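Local coordinates for primase X domain-containing protein (Sulfolobus solfataricus, PDB 4WYH), which is a noncatalytic subunit of the archaeal eukaryotic-type primase, needed for efficient primer synthesis in DNA replication, at residues D31-L43 with F50-K63. Residues are numbered along the deposited sequence; the frame is centred on the assembly and turned at random.
Sequences DYSWIEKVLEMGL and FILYVASRYLVNVK
The Y58 ring lies against I35, whose CB stands over one face, 4.2 Å from the ring centroid, while I35 CG2 comes within 3.4 Å of Y58 CD2. Y32 slides past the same ring obliquely, its CB 3.3 Å from Y58 CE1, and beyond it V62 CG1 touches Y32 CE2. At the phenolic end, Y58 OH donates a 3.0 Å hydrogen bond to E36 OE2, meeting this oxygen on the anti side, 28° out of the carboxylate plane; the E36 chain bends at chi2 to bring it there. Replacing Y58 with an alanine would probably leave I35 and Y32 facing a gap and E36 without this hydroxyl partner. Helices 33-41 and 47-63 cross steeply in the all-helical PriX fold, their segment axes at -117°; I35 and A55 bring their CA atoms nearest, 6.7 Å apart. Nearer the connecting turn, a chi1 of -179° extends the F50 ring away from its own backbone N toward helix 33-41, where V38 CG1 sits over one face, 3.8 Å from the ring centroid, and W34 CZ3 at its edge; L43 CD1 packs 3.5 Å from F50 CG. Outside the pair, helix 116-128 packs on W34 and V54 through I122 and M118, while F77 of helix 67-78 meets F50 and L39.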
# COMPACT_ATOMS: atom_id res chain seq x y z
N ASP A 31 -14.89 6.81 -0.65
CA ASP A 31 -13.94 6.42 0.45
C ASP A 31 -12.74 5.84 -0.27
O ASP A 31 -12.78 5.69 -1.53
CB ASP A 31 -14.58 5.37 1.38
CG ASP A 31 -13.82 5.21 2.68
OD1 ASP A 31 -12.53 5.09 2.67
OD2 ASP A 31 -14.55 5.17 3.71
N TYR A 32 -11.68 5.54 0.49
CA TYR A 32 -10.48 4.86 -0.05
C TYR A 32 -9.65 5.81 -0.86
O TYR A 32 -8.56 5.50 -1.28
CB TYR A 32 -10.80 3.59 -0.89
CG TYR A 32 -11.32 2.44 -0.09
CD1 TYR A 32 -10.54 1.92 0.89
CD2 TYR A 32 -12.59 1.88 -0.28
CE1 TYR A 32 -10.96 0.86 1.66
CE2 TYR A 32 -13.03 0.78 0.51
CZ TYR A 32 -12.19 0.28 1.47
OH TYR A 32 -12.46 -0.81 2.30
N SER A 33 -10.17 7.00 -1.06
CA SER A 33 -9.43 8.02 -1.76
C SER A 33 -8.07 8.16 -1.18
O SER A 33 -7.14 8.36 -1.93
CB SER A 33 -10.15 9.38 -1.72
OG SER A 33 -11.15 9.35 -2.74
N TRP A 34 -7.98 8.11 0.15
CA TRP A 34 -6.70 8.34 0.86
C TRP A 34 -5.60 7.35 0.42
O TRP A 34 -4.44 7.71 0.37
CB TRP A 34 -6.90 8.32 2.39
CG TRP A 34 -7.24 6.99 2.98
CD1 TRP A 34 -8.48 6.45 3.14
CD2 TRP A 34 -6.31 5.99 3.48
NE1 TRP A 34 -8.40 5.21 3.73
CE2 TRP A 34 -7.08 4.92 3.95
CE3 TRP A 34 -4.92 5.91 3.56
CZ2 TRP A 34 -6.49 3.75 4.46
CZ3 TRP A 34 -4.35 4.75 4.09
CH2 TRP A 34 -5.16 3.70 4.55
N ILE A 35 -5.98 6.13 0.09
CA ILE A 35 -5.04 5.15 -0.43
C ILE A 35 -4.44 5.61 -1.72
O ILE A 35 -3.22 5.55 -1.89
CB ILE A 35 -5.72 3.78 -0.59
CG1 ILE A 35 -6.29 3.36 0.78
CG2 ILE A 35 -4.75 2.75 -1.13
CD1 ILE A 35 -6.73 1.93 0.91
N GLU A 36 -5.26 6.11 -2.64
CA GLU A 36 -4.76 6.60 -3.92
C GLU A 36 -3.76 7.73 -3.72
O GLU A 36 -2.71 7.78 -4.35
CB GLU A 36 -5.90 7.08 -4.81
CG GLU A 36 -6.87 5.96 -5.24
CD GLU A 36 -6.34 5.02 -6.30
OE1 GLU A 36 -5.14 5.18 -6.66
OE2 GLU A 36 -7.09 4.08 -6.77
N LYS A 37 -4.07 8.62 -2.80
CA LYS A 37 -3.17 9.71 -2.48
C LYS A 37 -1.81 9.26 -1.96
O LYS A 37 -0.81 9.80 -2.34
CB LYS A 37 -3.83 10.63 -1.43
CG LYS A 37 -3.39 12.06 -1.60
CD LYS A 37 -3.49 12.47 -3.08
CE LYS A 37 -3.24 13.94 -3.39
NZ LYS A 37 -3.27 14.04 -4.89
N VAL A 38 -1.81 8.33 -1.03
CA VAL A 38 -0.59 7.77 -0.49
C VAL A 38 0.18 7.10 -1.63
O VAL A 38 1.41 7.30 -1.75
CB VAL A 38 -0.85 6.77 0.67
CG1 VAL A 38 0.45 6.16 1.15
CG2 VAL A 38 -1.48 7.50 1.86
N LEU A 39 -0.52 6.34 -2.47
CA LEU A 39 0.14 5.69 -3.54
C LEU A 39 0.85 6.68 -4.45
O LEU A 39 1.93 6.39 -4.96
CB LEU A 39 -0.79 4.83 -4.38
CG LEU A 39 -1.09 3.45 -3.87
CD1 LEU A 39 -2.32 2.97 -4.61
CD2 LEU A 39 0.01 2.43 -3.99
N GLU A 40 0.22 7.83 -4.64
CA GLU A 40 0.79 8.88 -5.48
C GLU A 40 2.03 9.53 -4.87
O GLU A 40 2.93 9.85 -5.61
CB GLU A 40 -0.22 9.97 -5.67
CG GLU A 40 0.31 11.10 -6.52
CD GLU A 40 -0.67 12.21 -6.65
OE1 GLU A 40 -1.58 12.27 -5.78
OE2 GLU A 40 -0.52 12.99 -7.62
N MET A 41 2.03 9.73 -3.55
CA MET A 41 3.04 10.55 -2.88
C MET A 41 4.22 9.78 -2.30
O MET A 41 5.33 10.25 -2.31
CB MET A 41 2.37 11.42 -1.84
CG MET A 41 1.26 12.31 -2.39
SD MET A 41 1.86 13.57 -3.54
CE MET A 41 3.40 14.12 -2.78
N GLY A 42 3.94 8.58 -1.78
CA GLY A 42 4.95 7.72 -1.24
C GLY A 42 5.03 7.82 0.27
O GLY A 42 4.48 8.73 0.89
N LEU A 43 5.63 6.81 0.87
CA LEU A 43 5.88 6.78 2.29
C LEU A 43 7.40 6.56 2.53
O LEU A 43 8.24 6.71 1.59
CB LEU A 43 5.05 5.67 2.99
CG LEU A 43 3.50 5.79 2.91
CD1 LEU A 43 2.81 4.58 3.58
CD2 LEU A 43 2.98 7.09 3.49
N PHE A 50 2.73 -0.98 4.33
CA PHE A 50 1.61 -0.31 3.65
C PHE A 50 1.24 -1.14 2.45
O PHE A 50 0.10 -1.39 2.21
CB PHE A 50 1.98 1.10 3.21
CG PHE A 50 0.85 1.84 2.53
CD1 PHE A 50 -0.23 2.24 3.26
CD2 PHE A 50 0.85 2.04 1.17
CE1 PHE A 50 -1.27 2.91 2.67
CE2 PHE A 50 -0.22 2.72 0.56
CZ PHE A 50 -1.27 3.13 1.33
N ILE A 51 2.22 -1.62 1.70
CA ILE A 51 1.93 -2.56 0.58
C ILE A 51 1.27 -3.86 1.00
O ILE A 51 0.25 -4.25 0.43
CB ILE A 51 3.22 -2.88 -0.26
CG1 ILE A 51 3.73 -1.63 -0.99
CG2 ILE A 51 2.99 -4.06 -1.23
CD1 ILE A 51 5.13 -1.84 -1.59
N LEU A 52 1.79 -4.52 2.01
CA LEU A 52 1.22 -5.79 2.44
C LEU A 52 -0.19 -5.65 3.03
O LEU A 52 -1.07 -6.43 2.71
CB LEU A 52 2.13 -6.45 3.47
CG LEU A 52 1.72 -7.79 4.06
CD1 LEU A 52 1.48 -8.79 2.93
CD2 LEU A 52 2.76 -8.27 5.04
N TYR A 53 -0.41 -4.62 3.86
CA TYR A 53 -1.62 -4.56 4.69
C TYR A 53 -2.70 -3.72 4.11
O TYR A 53 -3.88 -3.89 4.48
CB TYR A 53 -1.29 -4.18 6.21
CG TYR A 53 -0.41 -5.19 6.92
CD1 TYR A 53 -0.90 -6.41 7.26
CD2 TYR A 53 0.93 -4.92 7.23
CE1 TYR A 53 -0.09 -7.35 7.86
CE2 TYR A 53 1.76 -5.86 7.80
CZ TYR A 53 1.25 -7.08 8.10
OH TYR A 53 2.01 -8.03 8.72
N VAL A 54 -2.34 -2.81 3.20
CA VAL A 54 -3.27 -1.85 2.71
C VAL A 54 -3.33 -1.80 1.18
O VAL A 54 -4.36 -2.15 0.60
CB VAL A 54 -2.97 -0.45 3.32
CG1 VAL A 54 -3.99 0.55 2.83
CG2 VAL A 54 -2.87 -0.52 4.84
N ALA A 55 -2.27 -1.37 0.52
CA ALA A 55 -2.38 -1.01 -0.87
C ALA A 55 -2.66 -2.19 -1.77
O ALA A 55 -3.52 -2.12 -2.64
CB ALA A 55 -1.14 -0.28 -1.31
N SER A 56 -1.97 -3.29 -1.58
CA SER A 56 -2.18 -4.47 -2.43
C SER A 56 -3.66 -4.94 -2.34
O SER A 56 -4.27 -5.19 -3.35
CB SER A 56 -1.25 -5.65 -2.06
OG SER A 56 -1.50 -6.10 -0.75
N ARG A 57 -4.19 -5.01 -1.11
CA ARG A 57 -5.56 -5.44 -0.87
C ARG A 57 -6.58 -4.47 -1.45
O ARG A 57 -7.55 -4.88 -2.02
CB ARG A 57 -5.77 -5.52 0.61
CG ARG A 57 -4.74 -6.38 1.35
CD ARG A 57 -5.12 -6.51 2.79
NE ARG A 57 -4.20 -7.29 3.54
CZ ARG A 57 -4.39 -7.69 4.78
NH1 ARG A 57 -5.52 -7.35 5.42
NH2 ARG A 57 -3.45 -8.39 5.39
N TYR A 58 -6.34 -3.17 -1.33
CA TYR A 58 -7.20 -2.21 -1.98
C TYR A 58 -7.26 -2.38 -3.49
O TYR A 58 -8.33 -2.47 -4.12
CB TYR A 58 -6.72 -0.83 -1.63
CG TYR A 58 -7.34 0.29 -2.44
CD1 TYR A 58 -8.67 0.58 -2.32
CD2 TYR A 58 -6.56 1.02 -3.40
CE1 TYR A 58 -9.25 1.60 -3.09
CE2 TYR A 58 -7.13 2.03 -4.19
CZ TYR A 58 -8.45 2.33 -3.99
OH TYR A 58 -9.07 3.31 -4.66
N LEU A 59 -6.09 -2.40 -4.11
CA LEU A 59 -6.00 -2.51 -5.54
C LEU A 59 -6.69 -3.77 -6.07
O LEU A 59 -7.50 -3.72 -6.98
CB LEU A 59 -4.51 -2.48 -5.95
CG LEU A 59 -3.78 -1.15 -5.77
CD1 LEU A 59 -2.30 -1.33 -6.11
CD2 LEU A 59 -4.46 -0.14 -6.66
N VAL A 60 -6.40 -4.88 -5.47
CA VAL A 60 -6.88 -6.16 -5.94
C VAL A 60 -8.36 -6.42 -5.58
O VAL A 60 -9.18 -6.86 -6.43
CB VAL A 60 -5.95 -7.27 -5.41
CG1 VAL A 60 -6.51 -8.65 -5.68
CG2 VAL A 60 -4.54 -7.08 -6.01
N ASN A 61 -8.71 -6.16 -4.33
CA ASN A 61 -9.98 -6.66 -3.81
C ASN A 61 -11.07 -5.64 -3.75
O ASN A 61 -12.26 -5.99 -3.76
CB ASN A 61 -9.76 -7.32 -2.44
CG ASN A 61 -8.99 -8.61 -2.57
OD1 ASN A 61 -9.00 -9.30 -3.62
ND2 ASN A 61 -8.23 -8.92 -1.52
N VAL A 62 -10.68 -4.37 -3.74
CA VAL A 62 -11.64 -3.26 -3.74
C VAL A 62 -11.75 -2.60 -5.12
O VAL A 62 -12.81 -2.48 -5.66
CB VAL A 62 -11.30 -2.20 -2.70
CG1 VAL A 62 -12.43 -1.17 -2.64
CG2 VAL A 62 -11.10 -2.82 -1.32
N LYS A 63 -10.63 -2.15 -5.67
CA LYS A 63 -10.62 -1.60 -7.02
C LYS A 63 -10.73 -2.63 -8.12
O LYS A 63 -11.22 -2.36 -9.20
CB LYS A 63 -9.36 -0.76 -7.18
CG LYS A 63 -9.58 0.70 -7.10
CD LYS A 63 -10.73 1.13 -6.14
CE LYS A 63 -11.99 1.56 -6.92
NZ LYS A 63 -12.89 2.30 -6.05